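Local coordinates for protein Beta/alpha-amylase (PDB 3VOC) that hydrolyses alpha-1,4-glucosidic linkages in polysaccharides, its beta-amylase domain, the part described here, removing successive maltose units from non-reducing chain ends, at residues 55-60 against 142-147; 167-170 against 174-177; 191-196 against 246-251; 207-210 against 215-218; 340-345 against 373-378. All coordinates share one frame; numbering follows the deposited sequence.

In the fold
The five contacts illustrate how chemistry follows place in the (beta/alpha)8, or TIM, barrel of glycosyl hydrolase family 14. Interactions 1, 3 and 5 are buried; 3 and 5 pair helices, and 1 sets the turn into helix 58-69 against helix 127-144. Aromatic side chains carry interactions 1 and 3, whereas interaction 5 combines an apolar touch with a salt-bridge network. Interactions 2 and 4 lie at the surface and join segments close in sequence, interaction 2 by an aromatic pair beside the active site, interaction 4 by two amide hydrogen bonds. Interactions 3 and 4 have centres about 16 Å apart, whereas those of interactions 1 and 4 are about 53 Å apart.

Interaction 1 (55-60 against 142-147); sequences FDWSYY and ENFAGY
Trp-57, the residue that meets Asn-143 and Phe-144, sits in a turn held by a doubly gripped oxygen: Asp-56 OD1 accepts from Ser-58 N at 3.2 Å, a capping bond at the start of helix 58-69, and from Ser-58 OG at 2.8 Å. With CG anti to the carbonyl carbon (chi1 -64°), the indole of Trp-57 extends to Asn-143 and Phe-144 of helix 127-144. Asn-143 lays its CB over the pyrrole face, 4.1 Å from the centroid of the five-membered ring of Trp-57, a CH-pi contact. Its amide crosses the same ring with the planes 36° apart, Asn-143 CG coming within 3.3 Å of Trp-57 CD1. Trp-57 NE1 and Asn-143 ND2 are both donors and do not bond to each other; Ser-139 serves both, NE1 through its OG and ND2 through its backbone O. Phe-144 turns an edge to the indole in an offset T-shaped pair, planes at 81°, with Phe-144 CE2 3.5 Å from Trp-57 CE3. Next to CE2 on the phenyl ring, Phe-144 CZ lies 3.9 Å from Tyr-60 CB. The contact thus joins the turn and first residues of helix 58-69 to helix 127-144: Trp-57 also packs on Leu-136 of helix 127-144, Val-47 of helix 44-47 and Val-42 of strand 37-43, while Tyr-60 leans on Thr-40 of that strand and Phe-144 stacks with Phe-140.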
# COMPACT_ATOMS: atom_id res chain seq x y z
N PHE A 55 -22.99 6.60 6.42
CA PHE A 55 -21.82 6.19 7.19
C PHE A 55 -22.19 5.54 8.51
O PHE A 55 -23.22 5.87 9.10
CB PHE A 55 -20.90 7.39 7.42
CG PHE A 55 -20.31 7.94 6.16
CD1 PHE A 55 -19.17 7.34 5.58
CD2 PHE A 55 -20.88 9.05 5.53
CE1 PHE A 55 -18.63 7.83 4.39
CE2 PHE A 55 -20.34 9.54 4.35
CZ PHE A 55 -19.22 8.93 3.78
N ASP A 56 -21.33 4.63 8.96
CA ASP A 56 -21.44 4.07 10.30
C ASP A 56 -20.03 4.04 10.87
O ASP A 56 -19.23 3.16 10.53
CB ASP A 56 -22.03 2.65 10.25
CG ASP A 56 -22.26 2.06 11.64
OD1 ASP A 56 -21.90 2.69 12.66
OD2 ASP A 56 -22.82 0.95 11.72
N TRP A 57 -19.72 5.03 11.71
CA TRP A 57 -18.40 5.13 12.33
C TRP A 57 -18.38 4.57 13.75
O TRP A 57 -17.34 4.64 14.41
CB TRP A 57 -17.93 6.59 12.35
CG TRP A 57 -17.71 7.18 10.98
CD1 TRP A 57 -18.52 8.07 10.33
CD2 TRP A 57 -16.60 6.93 10.10
NE1 TRP A 57 -17.98 8.40 9.11
CE2 TRP A 57 -16.80 7.71 8.95
CE3 TRP A 57 -15.45 6.14 10.19
CZ2 TRP A 57 -15.90 7.71 7.87
CZ3 TRP A 57 -14.56 6.14 9.13
CH2 TRP A 57 -14.79 6.91 7.99
N SER A 58 -19.50 4.02 14.23
CA SER A 58 -19.64 3.71 15.67
C SER A 58 -18.60 2.70 16.17
O SER A 58 -18.00 2.88 17.23
CB SER A 58 -21.06 3.27 16.05
OG SER A 58 -21.44 2.10 15.33
N TYR A 59 -18.37 1.64 15.40
CA TYR A 59 -17.33 0.68 15.78
C TYR A 59 -15.93 1.32 15.92
O TYR A 59 -15.18 1.01 16.85
CB TYR A 59 -17.30 -0.49 14.79
CG TYR A 59 -16.09 -1.39 14.93
CD1 TYR A 59 -16.04 -2.38 15.91
CD2 TYR A 59 -15.01 -1.28 14.05
CE1 TYR A 59 -14.93 -3.22 16.03
CE2 TYR A 59 -13.91 -2.13 14.15
CZ TYR A 59 -13.87 -3.10 15.14
OH TYR A 59 -12.78 -3.93 15.25
N TYR A 60 -15.58 2.21 15.01
CA TYR A 60 -14.27 2.84 15.09
C TYR A 60 -14.16 3.91 16.16
O TYR A 60 -13.09 4.16 16.68
CB TYR A 60 -13.79 3.34 13.72
CG TYR A 60 -13.37 2.19 12.85
CD1 TYR A 60 -12.22 1.47 13.15
CD2 TYR A 60 -14.15 1.80 11.74
CE1 TYR A 60 -11.83 0.39 12.37
CE2 TYR A 60 -13.75 0.71 10.92
CZ TYR A 60 -12.59 0.01 11.26
OH TYR A 60 -12.16 -1.06 10.50
N GLU A 142 -14.86 14.90 9.79
CA GLU A 142 -16.02 15.40 10.52
C GLU A 142 -16.34 14.55 11.77
O GLU A 142 -16.64 15.09 12.84
CB GLU A 142 -17.23 15.44 9.57
CG GLU A 142 -18.46 16.13 10.12
CD GLU A 142 -19.42 16.52 9.01
OE1 GLU A 142 -20.10 15.62 8.45
OE2 GLU A 142 -19.50 17.74 8.68
N ASN A 143 -16.25 13.24 11.64
CA ASN A 143 -16.59 12.36 12.76
C ASN A 143 -15.51 12.20 13.82
O ASN A 143 -15.81 11.89 14.98
CB ASN A 143 -17.03 10.99 12.24
CG ASN A 143 -18.45 11.01 11.74
OD1 ASN A 143 -19.38 10.70 12.48
ND2 ASN A 143 -18.64 11.41 10.49
N PHE A 144 -14.26 12.41 13.42
CA PHE A 144 -13.14 12.20 14.31
C PHE A 144 -12.36 13.44 14.71
O PHE A 144 -11.34 13.33 15.39
CB PHE A 144 -12.23 11.11 13.73
CG PHE A 144 -12.84 9.74 13.83
CD1 PHE A 144 -12.54 8.90 14.90
CD2 PHE A 144 -13.77 9.30 12.88
CE1 PHE A 144 -13.12 7.64 15.01
CE2 PHE A 144 -14.35 8.03 12.98
CZ PHE A 144 -14.03 7.21 14.04
N ALA A 145 -12.87 14.61 14.31
CA ALA A 145 -12.30 15.91 14.70
C ALA A 145 -12.13 16.02 16.23
O ALA A 145 -11.12 16.55 16.70
CB ALA A 145 -13.18 17.06 14.17
N GLY A 146 -13.09 15.50 16.99
CA GLY A 146 -13.01 15.50 18.46
C GLY A 146 -11.93 14.58 19.04
O GLY A 146 -11.68 14.58 20.25
N TYR A 147 -11.30 13.78 18.18
CA TYR A 147 -10.23 12.87 18.59
C TYR A 147 -8.86 13.40 18.15
O TYR A 147 -7.87 12.65 18.13
CB TYR A 147 -10.43 11.50 17.93
CG TYR A 147 -11.58 10.70 18.50
CD1 TYR A 147 -11.35 9.75 19.49
CD2 TYR A 147 -12.88 10.88 18.04
CE1 TYR A 147 -12.39 9.01 20.03
CE2 TYR A 147 -13.94 10.14 18.57
CZ TYR A 147 -13.68 9.19 19.56
OH TYR A 147 -14.70 8.45 20.11

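Interaction 2 (167-170 against 174-177); sequences PSYY and GWSY
Tyr-169 sets its CB over the five-membered ring of Trp-175, a CH-pi contact of 3.5 Å from that CB to the ring centroid and only 8° off the ring normal. Both residues belong to the long loop that follows barrel strand 153-156, beside the active site of this TIM-barrel enzyme. The two side chains run alongside each other in the same direction, and the tyrosine ring turns an edge to the face of the six-membered indole ring, planes at 58°, with Tyr-169 CD2 3.8 Å from Trp-175 CH2. Tyr-169 can do both because its CG stands between the backbone N and the carbonyl carbon (chi1 72°). The backbone closes the same contact: Trp-175 N donates to Tyr-170 O at 3.3 Å, meeting it from above the carbonyl plane. Just before it, Gly-174 adopts a positive phi at which a CB would jam against the preceding carbonyl. Further out, Trp-175 NE1 is hydrogen-bonded to Gly-179 O, Trp-285 meets the Tyr-169 ring edge-to-face, and the Tyr-169 side chain comes within about 5 Å of that of Glu-163, the predicted proton donor. An alanine in place of Trp-175 would probably uncover one flank of Tyr-169, leave its ring freer to turn and deprive Gly-179 O of its indole donor. On the indole face opposite Tyr-169 CB, Tyr-177 N lies 3.5 Å above the ring plane.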
# COMPACT_ATOMS: atom_id res chain seq x y z
N PRO A 167 -3.10 -4.84 -8.51
CA PRO A 167 -3.35 -6.13 -7.87
C PRO A 167 -2.67 -7.26 -8.66
O PRO A 167 -3.33 -8.19 -9.15
CB PRO A 167 -4.86 -6.26 -7.95
CG PRO A 167 -5.21 -5.57 -9.25
CD PRO A 167 -4.29 -4.35 -9.25
N SER A 168 -1.35 -7.18 -8.74
CA SER A 168 -0.59 -7.94 -9.73
C SER A 168 -0.34 -9.38 -9.32
O SER A 168 -0.10 -10.22 -10.18
CB SER A 168 0.75 -7.24 -9.98
OG SER A 168 1.44 -7.08 -8.75
N TYR A 169 -0.38 -9.65 -8.02
CA TYR A 169 -0.22 -11.02 -7.53
C TYR A 169 -1.40 -11.39 -6.63
O TYR A 169 -1.67 -10.72 -5.62
CB TYR A 169 1.16 -11.21 -6.84
CG TYR A 169 1.31 -10.53 -5.49
CD1 TYR A 169 1.66 -9.17 -5.38
CD2 TYR A 169 1.09 -11.25 -4.31
CE1 TYR A 169 1.78 -8.56 -4.11
CE2 TYR A 169 1.21 -10.66 -3.07
CZ TYR A 169 1.56 -9.33 -2.97
OH TYR A 169 1.67 -8.79 -1.71
N TYR A 170 -2.12 -12.45 -7.00
CA TYR A 170 -3.43 -12.72 -6.41
C TYR A 170 -3.72 -14.22 -6.50
O TYR A 170 -3.90 -14.75 -7.61
CB TYR A 170 -4.50 -11.92 -7.15
CG TYR A 170 -5.81 -11.72 -6.43
CD1 TYR A 170 -5.86 -11.10 -5.18
CD2 TYR A 170 -7.02 -12.10 -7.03
CE1 TYR A 170 -7.08 -10.90 -4.53
CE2 TYR A 170 -8.25 -11.91 -6.37
CZ TYR A 170 -8.27 -11.30 -5.13
OH TYR A 170 -9.46 -11.06 -4.49
N GLY A 174 -4.74 -17.46 -9.72
CA GLY A 174 -3.79 -18.54 -10.06
C GLY A 174 -2.35 -18.30 -9.60
O GLY A 174 -1.46 -19.13 -9.84
N TRP A 175 -2.11 -17.18 -8.93
CA TRP A 175 -0.75 -16.83 -8.50
C TRP A 175 -0.32 -17.68 -7.31
O TRP A 175 -1.11 -17.93 -6.42
CB TRP A 175 -0.67 -15.35 -8.12
CG TRP A 175 0.65 -14.95 -7.55
CD1 TRP A 175 1.75 -14.55 -8.26
CD2 TRP A 175 1.03 -14.95 -6.17
NE1 TRP A 175 2.79 -14.30 -7.39
CE2 TRP A 175 2.38 -14.53 -6.10
CE3 TRP A 175 0.36 -15.27 -4.98
CZ2 TRP A 175 3.07 -14.40 -4.89
CZ3 TRP A 175 1.06 -15.14 -3.76
CH2 TRP A 175 2.40 -14.72 -3.73
N SER A 176 0.94 -18.11 -7.32
CA SER A 176 1.59 -18.61 -6.10
C SER A 176 3.03 -18.12 -6.06
O SER A 176 3.66 -17.91 -7.10
CB SER A 176 1.53 -20.14 -6.01
OG SER A 176 2.17 -20.72 -7.11
N TYR A 177 3.55 -17.90 -4.86
CA TYR A 177 4.91 -17.42 -4.70
C TYR A 177 5.85 -18.47 -5.32
O TYR A 177 5.58 -19.67 -5.19
CB TYR A 177 5.18 -17.24 -3.21
CG TYR A 177 6.52 -16.61 -2.87
CD1 TYR A 177 6.71 -15.23 -2.99
CD2 TYR A 177 7.58 -17.40 -2.42
CE1 TYR A 177 7.93 -14.65 -2.68
CE2 TYR A 177 8.82 -16.83 -2.08
CZ TYR A 177 8.98 -15.45 -2.22
OH TYR A 177 10.18 -14.86 -1.91

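Interaction 3 (191-196 against 246-251); sequences KNAFRT and LSWYQS
Helix-to-helix packing on the outside of the TIM barrel brings Trp-248 of helix 240-268 against Phe-194 of helix 188-202; both helices lie in the long excursion between barrel strands 153-156 and 275-279. The indole is laid flat on the neighbouring helix. Phe-194 CB stands almost squarely over it, 3.6 Å from the centroid of the Trp-248 six-membered ring and 3° off the normal, a CH-pi contact. The backbone joins in, with Phe-194 N 3.6 Å from Trp-248 CZ2. Phe-194 CG is anti to its own N (chi1 180°), which carries the phenyl ring past the indole back toward the root of the tryptophan: Phe-194 CD1 comes to 3.6 Å from Trp-248 CD2. The two rings meet obliquely, their planes 42° apart, and much of the touch is made by CB and CD1, with the backbone N and CA alongside. Ala-193, one residue earlier, adds its CB, near Trp-248 CZ2. The tryptophan is buried and no hydrogen bond crosses between the two segments; some polar groups are tied within a helix, as where Arg-195 NH1 donates to Asn-192 OD1. The next residue after the tryptophan, Tyr-249, stacks on Tyr-166, and its OH is bonded to Ala-299 O and Gln-184 N. One turn of backbone is braced right at the tryptophan, where Ser-251 OG donates to Trp-248 O at 2.7 Å.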
# COMPACT_ATOMS: atom_id res chain seq x y z
N LYS A 191 -6.92 -0.19 -21.45
CA LYS A 191 -6.36 -0.25 -22.80
C LYS A 191 -6.60 1.07 -23.54
O LYS A 191 -5.69 1.58 -24.20
CB LYS A 191 -6.92 -1.43 -23.59
CG LYS A 191 -6.42 -2.79 -23.07
CD LYS A 191 -6.80 -3.95 -23.97
CE LYS A 191 -8.29 -4.13 -24.06
NZ LYS A 191 -8.69 -5.37 -24.83
N ASN A 192 -7.80 1.62 -23.40
CA ASN A 192 -8.11 2.90 -24.02
C ASN A 192 -7.35 4.08 -23.40
O ASN A 192 -6.95 5.02 -24.10
CB ASN A 192 -9.62 3.13 -24.04
CG ASN A 192 -10.29 2.38 -25.19
OD1 ASN A 192 -9.69 2.21 -26.27
ND2 ASN A 192 -11.52 1.93 -24.99
N ALA A 193 -7.13 4.02 -22.09
CA ALA A 193 -6.36 5.06 -21.42
C ALA A 193 -4.91 5.06 -21.92
O ALA A 193 -4.33 6.11 -22.12
CB ALA A 193 -6.41 4.89 -19.91
N PHE A 194 -4.35 3.87 -22.14
CA PHE A 194 -2.99 3.77 -22.71
C PHE A 194 -2.96 4.29 -24.15
O PHE A 194 -2.04 5.03 -24.51
CB PHE A 194 -2.47 2.32 -22.63
CG PHE A 194 -1.05 2.12 -23.20
CD1 PHE A 194 0.01 2.94 -22.80
CD2 PHE A 194 -0.80 1.08 -24.10
CE1 PHE A 194 1.30 2.74 -23.31
CE2 PHE A 194 0.51 0.86 -24.61
CZ PHE A 194 1.55 1.69 -24.22
N ARG A 195 -3.95 3.92 -24.96
CA ARG A 195 -4.02 4.43 -26.34
C ARG A 195 -4.10 5.96 -26.33
O ARG A 195 -3.33 6.64 -27.04
CB ARG A 195 -5.24 3.84 -27.08
CG ARG A 195 -5.11 2.38 -27.40
CD ARG A 195 -6.44 1.73 -27.77
NE ARG A 195 -6.25 0.28 -27.80
CZ ARG A 195 -7.16 -0.63 -27.47
NH1 ARG A 195 -8.37 -0.26 -27.06
NH2 ARG A 195 -6.84 -1.92 -27.54
N THR A 196 -5.01 6.50 -25.53
CA THR A 196 -5.19 7.95 -25.42
C THR A 196 -3.91 8.62 -24.94
O THR A 196 -3.49 9.66 -25.48
CB THR A 196 -6.39 8.29 -24.51
OG1 THR A 196 -7.55 7.61 -24.99
CG2 THR A 196 -6.69 9.79 -24.52
N LEU A 246 5.53 0.87 -19.59
CA LEU A 246 5.85 0.81 -18.16
C LEU A 246 5.79 2.17 -17.51
O LEU A 246 5.34 2.28 -16.37
CB LEU A 246 7.24 0.20 -17.93
CG LEU A 246 7.36 -1.31 -18.05
CD1 LEU A 246 8.80 -1.73 -17.81
CD2 LEU A 246 6.42 -2.01 -17.06
N SER A 247 6.25 3.21 -18.22
CA SER A 247 6.15 4.58 -17.70
C SER A 247 4.69 4.99 -17.51
O SER A 247 4.33 5.58 -16.47
CB SER A 247 6.87 5.57 -18.62
OG SER A 247 6.81 6.88 -18.08
N TRP A 248 3.85 4.69 -18.51
CA TRP A 248 2.43 5.00 -18.41
C TRP A 248 1.76 4.21 -17.26
O TRP A 248 0.97 4.74 -16.49
CB TRP A 248 1.69 4.71 -19.73
CG TRP A 248 0.19 4.70 -19.51
CD1 TRP A 248 -0.64 5.79 -19.43
CD2 TRP A 248 -0.64 3.55 -19.30
NE1 TRP A 248 -1.94 5.38 -19.19
CE2 TRP A 248 -1.96 4.01 -19.12
CE3 TRP A 248 -0.39 2.16 -19.26
CZ2 TRP A 248 -3.04 3.14 -18.88
CZ3 TRP A 248 -1.45 1.30 -19.02
CH2 TRP A 248 -2.77 1.80 -18.86
N TYR A 249 2.10 2.93 -17.19
CA TYR A 249 1.55 2.01 -16.19
C TYR A 249 1.82 2.58 -14.79
O TYR A 249 0.90 2.67 -13.96
CB TYR A 249 2.21 0.66 -16.40
CG TYR A 249 1.63 -0.52 -15.66
CD1 TYR A 249 0.28 -0.89 -15.81
CD2 TYR A 249 2.44 -1.32 -14.84
CE1 TYR A 249 -0.23 -2.03 -15.15
CE2 TYR A 249 1.94 -2.43 -14.18
CZ TYR A 249 0.61 -2.79 -14.34
OH TYR A 249 0.13 -3.89 -13.65
N GLN A 250 3.06 3.00 -14.56
CA GLN A 250 3.43 3.66 -13.30
C GLN A 250 2.73 5.01 -13.13
O GLN A 250 2.26 5.32 -12.02
CB GLN A 250 4.95 3.82 -13.16
CG GLN A 250 5.34 4.54 -11.84
CD GLN A 250 6.82 4.48 -11.53
OE1 GLN A 250 7.45 3.43 -11.63
NE2 GLN A 250 7.38 5.63 -11.13
N SER A 251 2.64 5.81 -14.21
CA SER A 251 2.00 7.14 -14.14
C SER A 251 0.55 7.13 -13.62
O SER A 251 0.11 8.08 -12.94
CB SER A 251 2.08 7.90 -15.48
OG SER A 251 1.09 7.44 -16.40

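Interaction 4 (207-210 against 215-218); sequences KINA and KLTS
The side-chain amide of Asn-209 is turned edge-on to the backbone of Leu-216, using both its oxygen and its nitrogen on one residue. At the nitrogen end the fit is flat: Asn-209 ND2 donates to Leu-216 O at 2.9 Å, with the acceptor in the amide plane and the donor in the carbonyl plane, on a lone pair, at an N-H...O angle of 159°. The oxygen end is less regular. Leu-216 N donates to Asn-209 OD1 at 3.0 Å, tilted 29° from the plane of the amide carbonyl. Leu-216 CB packs 3.6 Å from Asn-209 OD1. Thr-214 OG1 bonds to OD1 as well, so two groups grip this atom. Asn-209 reaches the chain from helix 205-212 with CG anti to its carbonyl carbon (chi1 -80°). The chain has by then left the helix and runs past it toward helix 240-268, and Leu-216 turns its side chain against Gln-221 and Ile-222. Next to Asn-209 on the helix, Ile-208 packs on Met-198 and Tyr-202 of helix 188-202. A leucine in place of Asn-209 is likely to leave the N-H and C=O of Leu-216 and Thr-214 OG1 without their mates and the segment after the helix freer to shift. Since one planar group satisfies a donor and an acceptor of the same residue, the two bonds together probably hold both the position and the facing of this surface backbone, away from the substrate and calcium sites.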
# COMPACT_ATOMS: atom_id res chain seq x y z
N LYS A 207 2.72 9.04 -35.70
CA LYS A 207 3.80 9.49 -34.81
C LYS A 207 4.12 8.49 -33.70
O LYS A 207 5.26 8.41 -33.24
CB LYS A 207 3.52 10.90 -34.28
CG LYS A 207 3.78 11.96 -35.38
CD LYS A 207 3.17 13.27 -35.04
CE LYS A 207 3.67 14.37 -35.95
NZ LYS A 207 2.95 15.65 -35.62
N ILE A 208 3.11 7.70 -33.30
CA ILE A 208 3.33 6.58 -32.37
C ILE A 208 4.19 5.51 -33.05
O ILE A 208 5.20 5.07 -32.49
CB ILE A 208 2.00 5.96 -31.84
CG1 ILE A 208 1.26 6.97 -30.96
CG2 ILE A 208 2.28 4.69 -31.04
CD1 ILE A 208 -0.23 6.62 -30.68
N ASN A 209 3.82 5.13 -34.27
CA ASN A 209 4.64 4.22 -35.07
C ASN A 209 6.08 4.73 -35.24
O ASN A 209 7.03 3.95 -35.14
CB ASN A 209 4.02 4.00 -36.46
CG ASN A 209 2.87 2.99 -36.46
OD1 ASN A 209 2.76 2.13 -35.57
ND2 ASN A 209 2.02 3.08 -37.47
N ALA A 210 6.22 6.03 -35.48
CA ALA A 210 7.55 6.66 -35.64
C ALA A 210 8.41 6.46 -34.39
O ALA A 210 9.61 6.19 -34.48
CB ALA A 210 7.41 8.15 -35.96
N LYS A 215 4.14 -0.77 -37.05
CA LYS A 215 3.44 -0.56 -38.32
C LYS A 215 1.93 -0.61 -38.15
O LYS A 215 1.22 -1.08 -39.04
CB LYS A 215 3.83 -1.61 -39.39
CG LYS A 215 5.28 -2.04 -39.43
CD LYS A 215 6.17 -1.01 -40.07
CE LYS A 215 7.53 -1.63 -40.40
NZ LYS A 215 8.53 -0.59 -40.68
N LEU A 216 1.43 -0.11 -37.02
CA LEU A 216 -0.00 -0.19 -36.73
C LEU A 216 -0.81 0.63 -37.72
O LEU A 216 -0.32 1.63 -38.22
CB LEU A 216 -0.29 0.27 -35.30
CG LEU A 216 0.55 -0.49 -34.27
CD1 LEU A 216 0.36 0.12 -32.92
CD2 LEU A 216 0.23 -2.00 -34.25
N THR A 217 -2.03 0.19 -38.00
CA THR A 217 -2.95 0.93 -38.87
C THR A 217 -4.11 1.59 -38.13
O THR A 217 -4.82 2.43 -38.70
CB THR A 217 -3.51 0.06 -40.02
OG1 THR A 217 -4.13 -1.12 -39.48
CG2 THR A 217 -2.37 -0.34 -40.99
N SER A 218 -4.30 1.24 -36.86
CA SER A 218 -5.28 1.95 -36.02
C SER A 218 -4.86 1.97 -34.56
O SER A 218 -4.16 1.06 -34.09
CB SER A 218 -6.68 1.32 -36.13
OG SER A 218 -6.68 0.05 -35.50

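Interaction 5 (340-345 against 373-378); sequences TLVDTV and EEKITK
Lys-375 and Asp-343 meet at about a right angle, the lysine reaching over from helix 367-378 and the carboxylate standing across its end. The salt bridge is short, 2.6 Å from Lys-375 NZ to Asp-343 OD1, with the ammonium on the syn side but 27° out of the carboxylate plane. A bend in the lysine chain at chi2 (-48°), followed by an extended stretch, takes it there along Val-342, whose CG1 lies 3.8 Å from Lys-375 CD. The aliphatic part thus lies against Val-342 while its charge is met at the tip. Lys-375 NZ also donates to Glu-374 OE1 at 2.9 Å and bonds to Ser-339 OG. Glu-374 OE1 is itself shared, since Lys-378 NZ comes to it at 2.7 Å from the opposite face of the carboxylate. A water completes the circuit, donating to Asp-343 OD2 at 2.8 Å and accepting from Lys-378 NZ at 3.0 Å. Lysine charges interleaved with the two acids probably offset the repulsion between the carboxylates. Asp-343 OD2 also bonds a Tris molecule, probably from the crystallisation liquor. The network bridges the helix before barrel strand 356-359 to the helix after it: beneath, Val-342 packs on Phe-321 of strand 318-321, and Ile-376 of helix 367-378 meets Ile-410 of helix 403-411.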
# COMPACT_ATOMS: atom_id res chain seq x y z
N THR A 340 18.26 -5.60 0.25
CA THR A 340 18.70 -4.67 -0.80
C THR A 340 17.57 -3.74 -1.25
O THR A 340 17.78 -2.56 -1.48
CB THR A 340 19.25 -5.47 -2.01
OG1 THR A 340 20.52 -6.06 -1.65
CG2 THR A 340 19.43 -4.58 -3.27
N LEU A 341 16.36 -4.28 -1.39
CA LEU A 341 15.20 -3.46 -1.79
C LEU A 341 14.92 -2.36 -0.77
O LEU A 341 14.74 -1.18 -1.14
CB LEU A 341 13.96 -4.35 -2.02
CG LEU A 341 12.64 -3.68 -2.39
CD1 LEU A 341 12.76 -2.90 -3.69
CD2 LEU A 341 11.55 -4.77 -2.48
N VAL A 342 14.90 -2.74 0.51
CA VAL A 342 14.75 -1.75 1.58
C VAL A 342 15.84 -0.67 1.49
O VAL A 342 15.53 0.51 1.58
CB VAL A 342 14.80 -2.41 2.99
CG1 VAL A 342 14.85 -1.31 4.08
CG2 VAL A 342 13.59 -3.35 3.21
N ASP A 343 17.10 -1.09 1.30
CA ASP A 343 18.20 -0.12 1.15
C ASP A 343 17.96 0.82 -0.03
O ASP A 343 18.11 2.03 0.11
CB ASP A 343 19.55 -0.81 0.98
CG ASP A 343 20.00 -1.57 2.22
OD1 ASP A 343 19.32 -1.49 3.26
OD2 ASP A 343 21.03 -2.27 2.13
N THR A 344 17.57 0.25 -1.17
CA THR A 344 17.30 1.04 -2.38
C THR A 344 16.23 2.10 -2.13
O THR A 344 16.48 3.29 -2.33
CB THR A 344 16.89 0.13 -3.56
OG1 THR A 344 17.99 -0.74 -3.87
CG2 THR A 344 16.55 0.98 -4.81
N VAL A 345 15.06 1.67 -1.68
CA VAL A 345 13.92 2.57 -1.48
C VAL A 345 14.26 3.60 -0.41
O VAL A 345 14.03 4.81 -0.59
CB VAL A 345 12.63 1.78 -1.12
CG1 VAL A 345 11.54 2.72 -0.57
CG2 VAL A 345 12.13 1.00 -2.33
N GLU A 373 16.11 -3.25 13.32
CA GLU A 373 16.97 -2.28 13.99
C GLU A 373 18.02 -1.71 13.05
O GLU A 373 18.25 -0.50 13.04
CB GLU A 373 17.68 -2.91 15.20
CG GLU A 373 18.46 -1.86 16.01
CD GLU A 373 19.43 -2.49 16.99
OE1 GLU A 373 20.09 -3.49 16.62
OE2 GLU A 373 19.55 -1.98 18.12
N GLU A 374 18.66 -2.57 12.26
CA GLU A 374 19.66 -2.13 11.28
C GLU A 374 19.06 -1.11 10.29
O GLU A 374 19.65 -0.06 10.04
CB GLU A 374 20.27 -3.34 10.55
CG GLU A 374 21.07 -3.02 9.27
CD GLU A 374 21.00 -4.13 8.22
OE1 GLU A 374 21.14 -3.84 7.01
OE2 GLU A 374 20.82 -5.30 8.60
N LYS A 375 17.88 -1.42 9.76
CA LYS A 375 17.25 -0.56 8.78
C LYS A 375 16.85 0.79 9.34
O LYS A 375 17.21 1.84 8.77
CB LYS A 375 16.05 -1.26 8.10
CG LYS A 375 16.44 -2.58 7.35
CD LYS A 375 17.66 -2.38 6.45
CE LYS A 375 17.91 -3.62 5.54
NZ LYS A 375 19.26 -3.58 4.85
N ILE A 376 16.13 0.79 10.46
CA ILE A 376 15.64 2.06 11.03
C ILE A 376 16.79 3.01 11.43
O ILE A 376 16.63 4.22 11.33
CB ILE A 376 14.58 1.86 12.17
CG1 ILE A 376 15.16 1.09 13.36
CG2 ILE A 376 13.33 1.15 11.61
CD1 ILE A 376 14.16 0.88 14.52
N THR A 377 17.92 2.45 11.87
CA THR A 377 19.06 3.26 12.30
C THR A 377 19.96 3.70 11.13
O THR A 377 20.53 4.79 11.18
CB THR A 377 19.95 2.54 13.37
OG1 THR A 377 20.40 1.29 12.85
CG2 THR A 377 19.18 2.31 14.68
N LYS A 378 20.10 2.85 10.10
CA LYS A 378 20.85 3.22 8.89
C LYS A 378 20.18 4.38 8.16
O LYS A 378 20.84 5.24 7.59
CB LYS A 378 20.98 2.05 7.92
CG LYS A 378 22.15 1.11 8.17
CD LYS A 378 22.12 -0.07 7.20
CE LYS A 378 23.32 -1.01 7.39
NZ LYS A 378 23.25 -2.21 6.48
O HOH W 1 23.00 -1.12 3.73